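Cellulosomal scaffoldin adaptor protein B (PDB 4UYP) docks the adaptor scaffoldin ScaB, through this calcium-binding type I dockerin domain, onto a cohesin of the anchoring scaffoldin ScaC in the cellulosome. Local coordinates at residues K1-V13 with F32-D44. The protein carries 2 engineered substitutions. Sequence-based numbering, arbitrary orientation. Where two conformers were deposited one is given.
Sequences KFIYGDVDGNGSV and FPYEYGMLAADVD. With CA (calcium ion), chain L; CA (calcium ion), chain K.
The ring of Y34 lies flat against G9, whose CA sits 3.2 Å above the ring centroid, only 7° off the normal, a CH-pi approach that suits glycine, which has no CB to stand between its CA and the ring. The backbone N of Y36 covers the opposite face. With CG trans to its own N (chi1 170°), Y34 carries its hydroxyl up to F2, OH to CB 3.3 Å. F2 extends the apolar contact along helix 37-41: L39 CB packs over one ring face, CZ to CB 3.7 Å, and A40 CB approaches CD2. F2 and Y36 hold their ring planes within 17° of each other, yet with the centroids 5.8 Å apart there is little face-to-face stacking. Toward helix 15-26, V7, in one of its two conformers, rests CG1 on A41 CB, and the V7 side chain also touches L20 and I21; small alanines suit this close approach of loop to helix.

One direct hydrogen bond joins the segments, G5 N to A40 O (2.8 Å). A water supplies a further link, joining the Y34 hydroxyl to I3 N and D6 OD2.

D6 uses its other oxygen, OD1, on the first calcium (2.3 Å), alongside D8, N10, S12 O and D17; D42 and D44 serve the second. G11 N bonds D6 OD2 directly, and the Y34 hydroxyl reaches the same oxygen through water. Apolar packing with one backbone bond thus couples the first calcium loop to the helix leading into the second.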
# COMPACT_ATOMS: atom_id res chain seq x y z
N LYS B 1 0.92 30.56 11.78
CA LYS B 1 1.86 31.27 10.84
C LYS B 1 2.93 30.29 10.28
O LYS B 1 3.62 29.59 11.05
CB LYS B 1 2.57 32.48 11.50
CG LYS B 1 3.25 33.45 10.53
CD LYS B 1 2.30 34.54 10.04
CE LYS B 1 1.50 34.15 8.78
NZ LYS B 1 0.51 33.04 9.01
N PHE B 2 3.05 30.24 8.95
CA PHE B 2 4.12 29.49 8.33
C PHE B 2 4.30 30.03 6.90
O PHE B 2 3.40 30.71 6.38
CB PHE B 2 3.76 27.95 8.31
CG PHE B 2 2.57 27.61 7.46
CD1 PHE B 2 1.25 27.63 7.95
CD2 PHE B 2 2.75 27.30 6.09
CE1 PHE B 2 0.18 27.33 7.11
CE2 PHE B 2 1.68 27.07 5.28
CZ PHE B 2 0.40 27.05 5.75
N ILE B 3 5.44 29.73 6.26
CA ILE B 3 5.69 30.09 4.84
C ILE B 3 5.49 28.86 3.96
O ILE B 3 6.03 27.81 4.28
CB ILE B 3 7.14 30.59 4.65
CG1 ILE B 3 7.34 31.82 5.56
CG2 ILE B 3 7.55 30.79 3.19
CD1 ILE B 3 8.78 32.11 5.92
N TYR B 4 4.64 29.00 2.95
CA TYR B 4 4.41 27.86 2.02
C TYR B 4 5.81 27.45 1.48
O TYR B 4 6.59 28.29 1.04
CB TYR B 4 3.46 28.18 0.90
CG TYR B 4 2.02 28.15 1.37
CD1 TYR B 4 1.42 26.99 1.71
CD2 TYR B 4 1.34 29.37 1.50
CE1 TYR B 4 0.06 26.99 2.19
CE2 TYR B 4 0.03 29.39 1.96
CZ TYR B 4 -0.55 28.22 2.28
OH TYR B 4 -1.87 28.33 2.70
N GLY B 5 6.02 26.15 1.45
CA GLY B 5 7.33 25.68 0.89
C GLY B 5 8.34 25.42 1.96
O GLY B 5 9.30 24.68 1.76
N ASP B 6 8.15 26.00 3.17
CA ASP B 6 9.17 25.93 4.20
C ASP B 6 8.96 24.77 5.14
O ASP B 6 8.51 24.87 6.27
CB ASP B 6 9.16 27.23 5.04
CG ASP B 6 10.24 27.19 6.07
OD1 ASP B 6 11.25 26.47 6.00
OD2 ASP B 6 10.12 27.94 7.08
N VAL B 7 9.22 23.56 4.61
CA VAL B 7 8.73 22.35 5.26
C VAL B 7 9.56 21.98 6.53
O VAL B 7 9.02 21.33 7.40
CB VAL B 7 8.66 21.17 4.21
CG1 VAL B 7 8.21 21.64 2.80
CG2 VAL B 7 9.97 20.61 3.97
N ASP B 8 10.79 22.49 6.62
CA ASP B 8 11.63 22.33 7.82
C ASP B 8 11.45 23.46 8.81
O ASP B 8 12.06 23.39 9.89
CB ASP B 8 13.12 22.02 7.54
CG ASP B 8 13.90 23.15 6.85
OD1 ASP B 8 13.30 24.31 6.74
OD2 ASP B 8 15.07 22.91 6.49
N GLY B 9 10.64 24.46 8.47
CA GLY B 9 10.29 25.54 9.45
C GLY B 9 11.43 26.45 9.74
O GLY B 9 11.41 27.06 10.82
N ASN B 10 12.42 26.61 8.91
CA ASN B 10 13.57 27.39 9.27
C ASN B 10 13.40 28.86 8.79
O ASN B 10 14.39 29.63 8.94
CB ASN B 10 14.95 26.78 8.80
CG ASN B 10 15.18 26.94 7.29
OD1 ASN B 10 14.22 27.15 6.53
ND2 ASN B 10 16.38 26.81 6.87
N GLY B 11 12.25 29.20 8.20
CA GLY B 11 12.05 30.60 7.79
C GLY B 11 12.40 30.92 6.34
O GLY B 11 12.29 32.10 5.92
N SER B 12 12.86 29.90 5.54
CA SER B 12 13.32 30.13 4.23
C SER B 12 12.91 28.94 3.35
O SER B 12 13.03 27.84 3.87
CB SER B 12 14.82 30.12 4.33
OG SER B 12 15.44 30.49 3.16
N VAL B 13 12.53 29.17 2.10
CA VAL B 13 12.27 28.05 1.18
C VAL B 13 13.55 27.80 0.42
O VAL B 13 14.11 28.63 -0.28
CB VAL B 13 11.15 28.44 0.21
CG1 VAL B 13 10.80 27.21 -0.63
CG2 VAL B 13 9.90 28.84 1.03
N PHE B 32 6.57 15.51 9.22
CA PHE B 32 7.60 16.50 9.18
C PHE B 32 7.91 16.98 10.66
O PHE B 32 7.00 17.11 11.39
CB PHE B 32 7.14 17.67 8.29
CG PHE B 32 6.91 17.32 6.83
CD1 PHE B 32 8.00 17.16 5.96
CD2 PHE B 32 5.67 17.08 6.35
CE1 PHE B 32 7.75 16.86 4.62
CE2 PHE B 32 5.43 16.76 4.99
CZ PHE B 32 6.50 16.63 4.14
N PRO B 33 9.19 17.08 11.08
CA PRO B 33 9.67 17.86 12.25
C PRO B 33 9.68 19.42 11.93
O PRO B 33 10.70 20.16 11.85
CB PRO B 33 11.05 17.33 12.54
CG PRO B 33 11.53 16.77 11.25
CD PRO B 33 10.33 16.47 10.35
N TYR B 34 8.49 19.86 11.72
CA TYR B 34 8.10 21.25 11.91
C TYR B 34 6.65 21.12 12.11
O TYR B 34 5.95 20.33 11.44
CB TYR B 34 8.33 22.00 10.63
CG TYR B 34 7.79 23.37 10.55
CD1 TYR B 34 7.73 24.22 11.68
CD2 TYR B 34 7.34 23.90 9.31
CE1 TYR B 34 7.24 25.49 11.56
CE2 TYR B 34 6.89 25.20 9.18
CZ TYR B 34 6.86 25.98 10.31
OH TYR B 34 6.46 27.28 10.11
N GLU B 35 6.17 21.86 13.13
CA GLU B 35 4.77 21.84 13.50
C GLU B 35 3.76 22.09 12.34
O GLU B 35 2.68 21.55 12.24
CB GLU B 35 4.70 22.94 14.61
CG GLU B 35 3.35 23.46 14.86
CD GLU B 35 3.38 24.34 16.11
OE1 GLU B 35 4.24 25.23 16.20
OE2 GLU B 35 2.58 24.03 16.98
N TYR B 36 4.18 22.95 11.41
CA TYR B 36 3.40 23.28 10.21
C TYR B 36 3.96 22.68 8.89
O TYR B 36 3.59 23.19 7.82
CB TYR B 36 3.20 24.82 10.01
CG TYR B 36 2.45 25.47 11.18
CD1 TYR B 36 1.08 25.29 11.33
CD2 TYR B 36 3.18 26.12 12.17
CE1 TYR B 36 0.41 25.86 12.40
CE2 TYR B 36 2.51 26.68 13.29
CZ TYR B 36 1.17 26.50 13.38
OH TYR B 36 0.50 27.06 14.46
N GLY B 37 4.77 21.62 9.03
CA GLY B 37 5.46 21.08 7.76
C GLY B 37 4.42 20.53 6.86
O GLY B 37 4.58 20.65 5.62
N MET B 38 3.38 19.83 7.32
CA MET B 38 2.43 19.28 6.40
C MET B 38 1.69 20.33 5.57
O MET B 38 1.57 20.22 4.35
CB MET B 38 1.46 18.33 7.16
CG MET B 38 0.61 17.51 6.24
SD MET B 38 1.36 15.95 5.75
CE MET B 38 3.03 16.43 5.53
N LEU B 39 1.21 21.42 6.22
CA LEU B 39 0.55 22.45 5.50
C LEU B 39 1.56 23.19 4.58
O LEU B 39 1.23 23.60 3.45
CB LEU B 39 0.04 23.49 6.51
CG LEU B 39 -1.44 23.40 6.88
CD1 LEU B 39 -2.29 22.24 6.39
CD2 LEU B 39 -1.50 23.66 8.40
N ALA B 40 2.81 23.37 5.05
CA ALA B 40 3.80 24.09 4.25
C ALA B 40 4.17 23.25 2.99
O ALA B 40 4.54 23.82 1.97
CB ALA B 40 5.03 24.42 5.06
N ALA B 41 4.13 21.95 3.16
CA ALA B 41 4.56 21.10 2.01
C ALA B 41 3.51 21.08 0.90
O ALA B 41 3.82 20.75 -0.24
CB ALA B 41 4.72 19.66 2.53
N ASP B 42 2.24 21.31 1.20
CA ASP B 42 1.18 21.14 0.24
C ASP B 42 1.07 22.44 -0.62
O ASP B 42 0.04 23.19 -0.50
CB ASP B 42 -0.18 20.76 0.93
CG ASP B 42 -1.26 20.57 -0.07
OD1 ASP B 42 -1.02 20.24 -1.29
OD2 ASP B 42 -2.45 20.71 0.32
N VAL B 43 2.05 22.66 -1.46
CA VAL B 43 2.13 23.94 -2.14
C VAL B 43 1.14 24.02 -3.28
O VAL B 43 0.93 25.17 -3.79
CB VAL B 43 3.56 24.27 -2.54
CG1 VAL B 43 4.45 24.45 -1.34
CG2 VAL B 43 4.21 23.15 -3.38
N ASP B 44 0.57 22.94 -3.82
CA ASP B 44 -0.56 23.10 -4.75
C ASP B 44 -1.95 23.23 -4.05
O ASP B 44 -2.94 23.46 -4.73
CB ASP B 44 -0.48 22.10 -5.91
CG ASP B 44 -0.94 20.65 -5.52
OD1 ASP B 44 -1.18 20.45 -4.31
OD2 ASP B 44 -1.14 19.91 -6.52
CA CA L . 13.18 25.73 4.91
CA CA K . -0.41 18.77 -2.90
O HOH W 1 5.71 28.72 12.07
O HOH W 2 7.62 28.74 7.97
O HOH W 3 15.38 24.81 4.58
O HOH W 4 -0.36 17.59 -5.01